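Local atomic coordinates of glycine cleavage system transcriptional repressor, putative (Vibrio cholerae, PDB entry 1U8S), a protein that probably acts as a cytoplasmic transcriptional repressor of the glycine cleavage system, built from two ACT domains and found here as a domain-swapped assembly of two chains. Residues V24-Q29 with T60-T65; L49-G54 with K80-H85; V94-E99 with Q112-R117; E108-F113 with L169-S174. All coordinates share one frame; numbering follows the deposited sequence.

Contact 1. Residues V24-Q29 with T60-T65; sequences VRLVTQ and TRVETT
The helical turns bearing Leu26 and Val62 run roughly antiparallel, with 147° between the directions of segments 24-28 and 60-65 and a closest axis approach of 10.0 Å; Val27 and Val62 form the closest backbone pair, their CA atoms 6.3 Å apart. Leu26 extends toward the other helix with CG anti to the backbone N (chi1 -170°). Its methyl CD2 lies 3.0 Å from Thr65 OG1, a short approach without a hydrogen bond, where the two side chains pass alongside each other, pointing opposite ways; the same CD2 is 4.4 Å from Val62 CG1. The next residue, Val27, points nearer the sheet, and its CG2 approaches the same methyl, Val62 CG1, also at 4.4 Å. These are the two helices of the first ACT domain, a βαββαβ ferredoxin-like fold, lying side by side on one face of its antiparallel sheet; Val27 and Val62 both rest on Ile52 of strand 45-54, and Val62 also on Ile9 of strand 5-14. The Thr65 hydroxyl, although turned to an apolar neighbour, is satisfied within its own helix: OG1 donates to Arg61 O at 2.7 Å, while Thr65 N reaches that oxygen from the opposite face of the carbonyl plane.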
# COMPACT_ATOMS: atom_id res chain seq x y z
N VAL B 24 -1.30 6.84 13.55
CA VAL B 24 -1.81 8.11 13.04
C VAL B 24 -1.96 9.09 14.19
O VAL B 24 -1.95 10.31 14.00
CB VAL B 24 -3.18 7.95 12.33
CG1 VAL B 24 -3.11 6.87 11.28
CG2 VAL B 24 -4.27 7.65 13.35
N ARG B 25 -2.11 8.54 15.38
CA ARG B 25 -2.28 9.33 16.60
C ARG B 25 -0.99 10.07 16.88
O ARG B 25 -0.98 11.29 17.08
CB ARG B 25 -2.63 8.39 17.76
CG ARG B 25 -2.84 9.07 19.10
CD ARG B 25 -3.27 8.05 20.16
NE ARG B 25 -3.15 8.60 21.50
CZ ARG B 25 -2.00 9.00 22.04
NH1 ARG B 25 -0.87 8.90 21.34
NH2 ARG B 25 -1.97 9.49 23.27
N LEU B 26 0.10 9.32 16.89
CA LEU B 26 1.42 9.86 17.15
C LEU B 26 1.80 10.87 16.07
O LEU B 26 2.36 11.93 16.36
CB LEU B 26 2.44 8.71 17.20
CG LEU B 26 3.86 8.98 17.68
CD1 LEU B 26 4.48 7.67 18.16
CD2 LEU B 26 4.69 9.60 16.56
N VAL B 27 1.49 10.54 14.82
CA VAL B 27 1.80 11.40 13.69
C VAL B 27 1.00 12.71 13.67
O VAL B 27 1.58 13.80 13.54
CB VAL B 27 1.58 10.66 12.35
CG1 VAL B 27 1.71 11.61 11.19
CG2 VAL B 27 2.59 9.55 12.22
N THR B 28 -0.32 12.61 13.77
CA THR B 28 -1.16 13.80 13.75
C THR B 28 -0.95 14.64 15.00
O THR B 28 -0.91 15.87 14.93
CB THR B 28 -2.66 13.44 13.65
OG1 THR B 28 -3.03 12.62 14.76
CG2 THR B 28 -2.93 12.69 12.35
N GLN B 29 -0.80 13.96 16.15
CA GLN B 29 -0.57 14.64 17.42
C GLN B 29 0.85 15.23 17.51
O GLN B 29 1.23 15.82 18.52
CB GLN B 29 -0.81 13.68 18.60
CG GLN B 29 -2.30 13.48 18.95
CD GLN B 29 -2.51 12.77 20.28
OE1 GLN B 29 -1.79 13.02 21.25
NE2 GLN B 29 -3.51 11.90 20.34
N THR B 60 11.04 15.97 13.29
CA THR B 60 11.99 15.39 14.23
C THR B 60 11.21 14.75 15.38
O THR B 60 11.55 13.66 15.84
CB THR B 60 12.93 16.46 14.80
OG1 THR B 60 13.59 17.13 13.72
CG2 THR B 60 13.98 15.83 15.70
N ARG B 61 10.16 15.43 15.82
CA ARG B 61 9.32 14.92 16.90
C ARG B 61 8.81 13.54 16.52
O ARG B 61 8.72 12.65 17.37
CB ARG B 61 8.13 15.83 17.16
CG ARG B 61 7.11 15.24 18.12
CD ARG B 61 7.62 15.22 19.56
NE ARG B 61 6.70 14.53 20.46
CZ ARG B 61 6.70 14.67 21.79
NH1 ARG B 61 7.59 15.47 22.36
NH2 ARG B 61 5.83 14.00 22.54
N VAL B 62 8.46 13.38 15.25
CA VAL B 62 7.96 12.11 14.74
C VAL B 62 9.11 11.11 14.58
O VAL B 62 8.95 9.92 14.85
CB VAL B 62 7.25 12.28 13.38
CG1 VAL B 62 6.75 10.94 12.87
CG2 VAL B 62 6.10 13.24 13.52
N GLU B 63 10.26 11.61 14.13
CA GLU B 63 11.42 10.75 13.93
C GLU B 63 11.93 10.20 15.26
O GLU B 63 12.57 9.15 15.30
CB GLU B 63 12.54 11.52 13.23
CG GLU B 63 12.16 12.06 11.86
CD GLU B 63 13.29 12.84 11.21
OE1 GLU B 63 13.78 13.81 11.83
OE2 GLU B 63 13.69 12.49 10.07
N THR B 64 11.65 10.91 16.34
CA THR B 64 12.11 10.45 17.64
C THR B 64 11.10 9.53 18.31
O THR B 64 11.43 8.39 18.65
CB THR B 64 12.39 11.61 18.60
OG1 THR B 64 13.36 12.49 18.03
CG2 THR B 64 12.92 11.07 19.92
N THR B 65 9.88 10.02 18.50
CA THR B 65 8.84 9.24 19.17
C THR B 65 8.38 7.93 18.51
O THR B 65 8.05 6.97 19.21
CB THR B 65 7.60 10.12 19.42
OG1 THR B 65 7.09 10.59 18.16
CG2 THR B 65 7.96 11.30 20.28

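Contact 2. Residues L49-G54 with K80-H85; sequences LMLISG and KRTSPH
Apolar contact carries the whole meeting of Leu51 with Thr82 and His85. Leu51, on strand 45-54, divides its two methyls between the partners: CD1 lies 4.3 Å from Thr82 CG2, and CD2 lies 3.5 Å from His85 CB. The same CD2 is 3.7 Å from His85 CG, so the methyl sits against the root of the imidazole, approaching the ring obliquely. CG is anti to the backbone N in both Leu51 and His85 (chi1 169° and 180°), carrying each side chain out toward the other. The backbones stay well apart, the nearest CA atoms, of Leu51 and His85, being 8.7 Å from each other, and no hydrogen bond joins 49-54 to 80-85. Strand 5-14 lies between strands 45-54 and 76-82 in the first ACT-domain sheet, and Leu51 reaches across it on the face turned from the helices.

Polar bonds lead instead to the second subunit. Thr82 OG1 is bonded to Glu45 and to the backbone N of Lys44 of that subunit, and His85 ND1 to the backbone N of Gly43 there; Phe42 of the same subunit packs on Leu51. The chemistry is thus divided: carbon atoms of both residues meet Leu51, while Thr82 OG1 and His85 ND1 bond to the second subunit. A backbone N-H facing ND1 implies that this nitrogen accepts, consistent with any proton on the neutral ring being carried by NE2.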
# COMPACT_ATOMS: atom_id res chain seq x y z
N LEU B 49 2.47 1.93 4.70
CA LEU B 49 3.37 2.80 3.94
C LEU B 49 2.79 4.16 4.22
O LEU B 49 1.57 4.32 4.15
CB LEU B 49 3.28 2.54 2.44
CG LEU B 49 3.82 1.18 2.00
CD1 LEU B 49 3.83 1.09 0.47
CD2 LEU B 49 5.24 0.99 2.59
N MET B 50 3.61 5.14 4.56
CA MET B 50 3.05 6.45 4.84
C MET B 50 3.99 7.60 4.53
O MET B 50 5.21 7.47 4.64
CB MET B 50 2.59 6.53 6.30
CG MET B 50 1.81 7.78 6.65
SD MET B 50 1.31 7.82 8.40
CE MET B 50 -0.26 6.92 8.34
N LEU B 51 3.41 8.71 4.11
CA LEU B 51 4.14 9.93 3.76
C LEU B 51 3.54 11.09 4.54
O LEU B 51 2.37 11.43 4.36
CB LEU B 51 4.02 10.21 2.26
CG LEU B 51 4.53 11.59 1.85
CD1 LEU B 51 6.00 11.67 2.19
CD2 LEU B 51 4.28 11.83 0.37
N ILE B 52 4.33 11.70 5.40
CA ILE B 52 3.84 12.81 6.19
C ILE B 52 4.68 14.04 5.92
O ILE B 52 5.76 13.95 5.34
CB ILE B 52 3.90 12.48 7.72
CG1 ILE B 52 5.35 12.29 8.15
CG2 ILE B 52 3.10 11.21 8.02
CD1 ILE B 52 5.51 12.01 9.64
N SER B 53 4.18 15.19 6.34
CA SER B 53 4.89 16.45 6.16
C SER B 53 4.66 17.27 7.42
O SER B 53 3.67 17.10 8.12
CB SER B 53 4.34 17.20 4.95
OG SER B 53 3.01 17.60 5.17
N GLY B 54 5.60 18.16 7.71
CA GLY B 54 5.47 19.01 8.88
C GLY B 54 6.67 19.92 8.96
O GLY B 54 7.49 19.96 8.05
N LYS B 80 12.49 7.79 6.34
CA LYS B 80 13.41 8.43 5.41
C LYS B 80 12.87 9.74 4.89
O LYS B 80 11.81 9.78 4.26
CB LYS B 80 13.72 7.51 4.22
CG LYS B 80 14.55 8.22 3.15
CD LYS B 80 14.97 7.30 2.03
CE LYS B 80 15.83 8.05 1.03
NZ LYS B 80 16.40 7.16 -0.00
N ARG B 81 13.58 10.82 5.16
CA ARG B 81 13.15 12.12 4.68
C ARG B 81 13.20 12.05 3.15
O ARG B 81 13.88 11.20 2.58
CB ARG B 81 14.09 13.21 5.22
CG ARG B 81 14.22 13.19 6.74
CD ARG B 81 15.30 14.17 7.23
NE ARG B 81 14.78 15.51 7.49
CZ ARG B 81 14.42 15.95 8.69
NH1 ARG B 81 14.53 15.17 9.76
NH2 ARG B 81 13.95 17.18 8.83
N THR B 82 12.46 12.93 2.50
CA THR B 82 12.41 12.96 1.04
C THR B 82 11.85 14.29 0.54
O THR B 82 11.25 15.05 1.30
CB THR B 82 11.54 11.79 0.52
OG1 THR B 82 11.57 11.76 -0.91
CG2 THR B 82 10.10 11.94 0.98
N SER B 83 12.08 14.59 -0.73
CA SER B 83 11.61 15.82 -1.35
C SER B 83 10.10 15.86 -1.30
O SER B 83 9.46 14.84 -1.06
CB SER B 83 12.05 15.89 -2.82
OG SER B 83 13.46 15.85 -2.95
N PRO B 84 9.50 17.04 -1.54
CA PRO B 84 8.04 17.12 -1.50
C PRO B 84 7.44 16.22 -2.58
O PRO B 84 8.08 15.90 -3.57
CB PRO B 84 7.75 18.60 -1.73
CG PRO B 84 8.92 19.06 -2.52
CD PRO B 84 10.07 18.37 -1.82
N HIS B 85 6.19 15.84 -2.34
CA HIS B 85 5.43 14.95 -3.20
C HIS B 85 4.55 15.71 -4.20
O HIS B 85 3.64 16.44 -3.78
CB HIS B 85 4.57 14.07 -2.29
CG HIS B 85 3.70 13.09 -3.01
ND1 HIS B 85 4.21 12.09 -3.81
CD2 HIS B 85 2.35 12.93 -3.02
CE1 HIS B 85 3.21 11.35 -4.27
NE2 HIS B 85 2.08 11.84 -3.81

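Contact 3. Residues V94-E99 with Q112-R117; sequences VEVYVE and QFFAQR
Segment 94-99 of strand 92-100 passes beneath the last turn of helix 107-116 at a side-chain's remove, the nearest CA atoms, those of Val94 and Phe114, being 10.7 Å apart. The space is bridged by one aromatic side chain. Phe114 comes down from the helix with CG anti to its carbonyl carbon (chi1 -68°), and its ring meets two valines two residues apart on the strand, on the face turned to the helix. Val96 points up to meet it and puts CG2 at the ring's edge, near its plane, 3.8 Å from Phe114 CZ. Val94 CG2 reaches CE1 of the Phe114 ring at 4.2 Å, on an oblique approach. Both contacts are apolar, and all three residues are buried.

The preceding residue, Phe113, covers one face of the Phe114 ring. Its CD2 stands 3.7 Å above the plane of that ring, over the centre, while Phe114 CZ lies in the plane of the Phe113 ring at its edge. Arg117 lies over one face of Phe113. The arginine CD is placed toward the rim of that ring, and Phe113 CE1 stands over the centre of the guanidinium. Arg117 NH1 makes a long, bent hydrogen bond (3.3 Å, 143°) to a lone pair of Phe113 O, in the carbonyl plane; Arg117 NE forms a salt bridge to Glu161 of helix 155-168.

The contact is part of the helix-on-sheet core of the second ACT domain, a βαββαβ ferredoxin-like fold in which strand 92-100 is a central strand.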
# COMPACT_ATOMS: atom_id res chain seq x y z
N VAL B 94 -5.89 0.48 -13.96
CA VAL B 94 -5.93 -0.62 -14.90
C VAL B 94 -5.54 -1.84 -14.09
O VAL B 94 -4.58 -1.80 -13.32
CB VAL B 94 -4.93 -0.43 -16.07
CG1 VAL B 94 -5.01 0.99 -16.60
CG2 VAL B 94 -3.52 -0.73 -15.63
N GLU B 95 -6.32 -2.90 -14.24
CA GLU B 95 -6.02 -4.15 -13.56
C GLU B 95 -5.61 -5.12 -14.65
O GLU B 95 -6.32 -5.30 -15.63
CB GLU B 95 -7.26 -4.69 -12.85
CG GLU B 95 -7.93 -3.69 -11.97
CD GLU B 95 -9.15 -4.27 -11.28
OE1 GLU B 95 -9.86 -5.09 -11.90
OE2 GLU B 95 -9.40 -3.89 -10.12
N VAL B 96 -4.45 -5.74 -14.48
CA VAL B 96 -3.96 -6.70 -15.47
C VAL B 96 -3.90 -8.09 -14.86
O VAL B 96 -3.63 -8.24 -13.67
CB VAL B 96 -2.56 -6.31 -15.97
CG1 VAL B 96 -1.92 -7.49 -16.67
CG2 VAL B 96 -2.66 -5.14 -16.92
N TYR B 97 -4.16 -9.09 -15.69
CA TYR B 97 -4.10 -10.47 -15.23
C TYR B 97 -3.45 -11.32 -16.31
O TYR B 97 -3.99 -11.49 -17.40
CB TYR B 97 -5.50 -11.01 -14.93
CG TYR B 97 -5.44 -12.13 -13.94
CD1 TYR B 97 -5.13 -11.88 -12.60
CD2 TYR B 97 -5.61 -13.46 -14.33
CE1 TYR B 97 -4.99 -12.92 -11.67
CE2 TYR B 97 -5.48 -14.52 -13.41
CZ TYR B 97 -5.17 -14.23 -12.08
OH TYR B 97 -5.03 -15.23 -11.15
N VAL B 98 -2.28 -11.85 -16.00
CA VAL B 98 -1.54 -12.66 -16.95
C VAL B 98 -1.42 -14.08 -16.45
O VAL B 98 -1.16 -14.29 -15.27
CB VAL B 98 -0.13 -12.06 -17.18
CG1 VAL B 98 0.70 -12.99 -18.07
CG2 VAL B 98 -0.25 -10.68 -17.81
N GLU B 99 -1.59 -15.04 -17.34
CA GLU B 99 -1.47 -16.45 -16.98
C GLU B 99 -0.53 -17.15 -17.95
O GLU B 99 -0.64 -16.96 -19.16
CB GLU B 99 -2.84 -17.13 -17.01
CG GLU B 99 -3.80 -16.66 -15.92
CD GLU B 99 -5.21 -17.15 -16.15
OE1 GLU B 99 -6.05 -17.01 -15.22
OE2 GLU B 99 -5.50 -17.68 -17.25
N GLN B 112 8.14 -4.05 -16.38
CA GLN B 112 8.88 -3.22 -17.33
C GLN B 112 7.91 -2.56 -18.31
O GLN B 112 8.10 -1.41 -18.72
CB GLN B 112 9.90 -4.08 -18.09
CG GLN B 112 10.85 -3.32 -19.01
CD GLN B 112 11.81 -2.37 -18.27
OE1 GLN B 112 12.96 -2.18 -18.69
NE2 GLN B 112 11.33 -1.75 -17.19
N PHE B 113 6.85 -3.28 -18.68
CA PHE B 113 5.84 -2.76 -19.59
C PHE B 113 5.28 -1.45 -19.06
O PHE B 113 5.03 -0.52 -19.83
CB PHE B 113 4.70 -3.78 -19.73
CG PHE B 113 3.53 -3.27 -20.53
CD1 PHE B 113 3.60 -3.19 -21.92
CD2 PHE B 113 2.35 -2.89 -19.90
CE1 PHE B 113 2.52 -2.74 -22.66
CE2 PHE B 113 1.26 -2.43 -20.63
CZ PHE B 113 1.34 -2.36 -22.02
N PHE B 114 5.06 -1.38 -17.75
CA PHE B 114 4.53 -0.17 -17.15
C PHE B 114 5.60 0.88 -16.93
O PHE B 114 5.32 2.07 -16.99
CB PHE B 114 3.82 -0.50 -15.84
CG PHE B 114 2.58 -1.31 -16.04
CD1 PHE B 114 1.50 -0.77 -16.74
CD2 PHE B 114 2.50 -2.62 -15.60
CE1 PHE B 114 0.37 -1.53 -17.00
CE2 PHE B 114 1.37 -3.40 -15.86
CZ PHE B 114 0.31 -2.85 -16.56
N ALA B 115 6.82 0.45 -16.67
CA ALA B 115 7.89 1.41 -16.48
C ALA B 115 8.15 2.12 -17.82
O ALA B 115 8.23 3.35 -17.86
CB ALA B 115 9.15 0.74 -15.99
N GLN B 116 8.27 1.35 -18.90
CA GLN B 116 8.52 1.93 -20.22
C GLN B 116 7.48 3.00 -20.54
O GLN B 116 7.75 3.96 -21.26
CB GLN B 116 8.47 0.84 -21.29
CG GLN B 116 9.60 -0.16 -21.19
CD GLN B 116 9.36 -1.41 -22.01
OE1 GLN B 116 8.30 -2.03 -21.91
NE2 GLN B 116 10.35 -1.80 -22.80
N ARG B 117 6.28 2.84 -20.00
CA ARG B 117 5.23 3.80 -20.26
C ARG B 117 5.03 4.80 -19.12
O ARG B 117 4.10 5.61 -19.15
CB ARG B 117 3.94 3.05 -20.57
CG ARG B 117 4.03 2.25 -21.87
CD ARG B 117 3.06 1.08 -21.94
NE ARG B 117 3.09 0.48 -23.26
CZ ARG B 117 4.14 -0.16 -23.78
NH1 ARG B 117 5.27 -0.32 -23.08
NH2 ARG B 117 4.07 -0.63 -25.02

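Contact 4. Residues E108-F113 with L169-S174; sequences EKFTQF and LDVQGS
An apolar contact joins Phe110 and Lys109 of helix 107-116 to Leu169 and Val171, in the turn between helix 155-168 and strand 172-179. It closes one end of the second ACT domain, a βαββαβ ferredoxin-like sandwich, where the chain leaves its second helix and enters strand 172-179, outermost of the sheet within this chain. The reversal is made by a Schellman motif: Asp170, with positive phi (53°), is the first residue to leave helical geometry, and Leu169 and Val171 on its two sides both turn toward helix 107-116.

Phe110 reaches into this corner from the buried side. Its first torsion sets CG anti to the carbonyl carbon (chi1 -76°), and the ring's far end meets both partners. Val171 faces the ring, its CG2 at the edge near the plane, 4.0 Å from Phe110 CZ. Leu169 CD1 approaches obliquely and lies 4.1 Å from Phe110 CE2. The ring also touches Val98 of strand 92-100 and Phe162 and Leu165 of helix 155-168, so it belongs to the domain core.

Lys109 covers the outer side with its aliphatic chain, which is bent at chi2 and chi4 and runs obliquely across Leu169. Leu169 CD1 lies 3.9 Å from Lys109 CB, and both methyls are near Lys109 CD, CD2 at 4.0 Å.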
# COMPACT_ATOMS: atom_id res chain seq x y z
N GLU B 108 8.80 -9.61 -14.39
CA GLU B 108 9.54 -8.37 -14.64
C GLU B 108 9.35 -7.81 -16.05
O GLU B 108 9.67 -6.65 -16.32
CB GLU B 108 11.03 -8.57 -14.34
CG GLU B 108 11.61 -9.82 -14.95
CD GLU B 108 11.88 -10.91 -13.92
OE1 GLU B 108 10.92 -11.30 -13.20
OE2 GLU B 108 13.04 -11.38 -13.84
N LYS B 109 8.83 -8.65 -16.94
CA LYS B 109 8.54 -8.24 -18.32
C LYS B 109 7.34 -7.30 -18.24
O LYS B 109 7.27 -6.28 -18.91
CB LYS B 109 8.19 -9.46 -19.17
CG LYS B 109 9.38 -10.34 -19.51
CD LYS B 109 9.90 -10.05 -20.91
CE LYS B 109 11.30 -10.59 -21.11
NZ LYS B 109 11.40 -11.93 -20.47
N PHE B 110 6.39 -7.67 -17.39
CA PHE B 110 5.18 -6.89 -17.22
C PHE B 110 5.35 -5.64 -16.38
O PHE B 110 4.68 -4.65 -16.63
CB PHE B 110 4.06 -7.78 -16.70
CG PHE B 110 3.49 -8.67 -17.77
CD1 PHE B 110 2.66 -8.13 -18.76
CD2 PHE B 110 3.87 -10.01 -17.88
CE1 PHE B 110 2.23 -8.90 -19.83
CE2 PHE B 110 3.44 -10.79 -18.95
CZ PHE B 110 2.61 -10.23 -19.93
N THR B 111 6.27 -5.66 -15.42
CA THR B 111 6.50 -4.46 -14.64
C THR B 111 7.24 -3.51 -15.57
O THR B 111 6.97 -2.31 -15.58
CB THR B 111 7.36 -4.73 -13.36
OG1 THR B 111 8.64 -5.25 -13.72
CG2 THR B 111 6.65 -5.72 -12.45
N GLN B 112 8.14 -4.05 -16.38
CA GLN B 112 8.88 -3.22 -17.33
C GLN B 112 7.91 -2.56 -18.31
O GLN B 112 8.10 -1.41 -18.72
CB GLN B 112 9.90 -4.08 -18.09
CG GLN B 112 10.85 -3.32 -19.01
CD GLN B 112 11.81 -2.37 -18.27
OE1 GLN B 112 12.96 -2.18 -18.69
NE2 GLN B 112 11.33 -1.75 -17.19
N PHE B 113 6.85 -3.28 -18.68
CA PHE B 113 5.84 -2.76 -19.59
C PHE B 113 5.28 -1.45 -19.06
O PHE B 113 5.03 -0.52 -19.83
CB PHE B 113 4.70 -3.78 -19.73
CG PHE B 113 3.53 -3.27 -20.53
CD1 PHE B 113 3.60 -3.19 -21.92
CD2 PHE B 113 2.35 -2.89 -19.90
CE1 PHE B 113 2.52 -2.74 -22.66
CE2 PHE B 113 1.26 -2.43 -20.63
CZ PHE B 113 1.34 -2.36 -22.02
N LEU B 169 4.93 -12.70 -25.90
CA LEU B 169 5.41 -13.62 -24.87
C LEU B 169 4.55 -14.89 -24.78
O LEU B 169 4.77 -15.73 -23.90
CB LEU B 169 5.45 -12.92 -23.51
CG LEU B 169 6.29 -11.64 -23.46
CD1 LEU B 169 6.06 -10.90 -22.16
CD2 LEU B 169 7.76 -11.99 -23.64
N ASP B 170 3.59 -15.01 -25.69
CA ASP B 170 2.72 -16.17 -25.77
C ASP B 170 2.01 -16.54 -24.47
O ASP B 170 2.03 -17.71 -24.06
CB ASP B 170 3.51 -17.37 -26.26
CG ASP B 170 2.66 -18.60 -26.44
OD1 ASP B 170 1.56 -18.48 -27.03
OD2 ASP B 170 3.09 -19.69 -26.01
N VAL B 171 1.38 -15.56 -23.82
CA VAL B 171 0.65 -15.82 -22.57
C VAL B 171 -0.75 -15.24 -22.66
O VAL B 171 -1.04 -14.41 -23.53
CB VAL B 171 1.35 -15.18 -21.35
CG1 VAL B 171 2.78 -15.62 -21.28
CG2 VAL B 171 1.27 -13.65 -21.44
N GLN B 172 -1.62 -15.66 -21.75
CA GLN B 172 -2.99 -15.17 -21.71
C GLN B 172 -3.09 -13.99 -20.76
O GLN B 172 -2.77 -14.09 -19.57
CB GLN B 172 -3.95 -16.25 -21.22
CG GLN B 172 -4.03 -17.48 -22.11
CD GLN B 172 -5.00 -18.52 -21.56
OE1 GLN B 172 -4.75 -19.13 -20.52
NE2 GLN B 172 -6.12 -18.70 -22.26
N GLY B 173 -3.53 -12.85 -21.29
CA GLY B 173 -3.65 -11.68 -20.46
C GLY B 173 -4.90 -10.90 -20.76
O GLY B 173 -5.35 -10.82 -21.91
N SER B 174 -5.48 -10.33 -19.72
CA SER B 174 -6.66 -9.51 -19.84
C SER B 174 -6.37 -8.16 -19.20
O SER B 174 -5.48 -8.04 -18.35
CB SER B 174 -7.86 -10.18 -19.17
OG SER B 174 -7.52 -10.72 -17.91

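In the fold
From the N terminus, the chain first closes contact 1, joining helix 19-28 to helix 56-71 round two strands of the first ACT domain. Contact 2 opens inside that loop, on strand 45-54, and closes at the end of strand 76-82 and just past it, so the two cross; they also touch, through the Glu63–Arg81 salt bridge and Ile52 packed on Val27 and Val62. Contacts 3 and 4 come later, in the second domain. Contact 3 closes the short loop from strand 92-100 to helix 107-116; contact 4 starts on that helix, sharing Gln112 and Phe113, and closes a long loop at strand 172-179, neighbour of 92-100. The centres of contacts 1 and 4 lie about 41 Å apart.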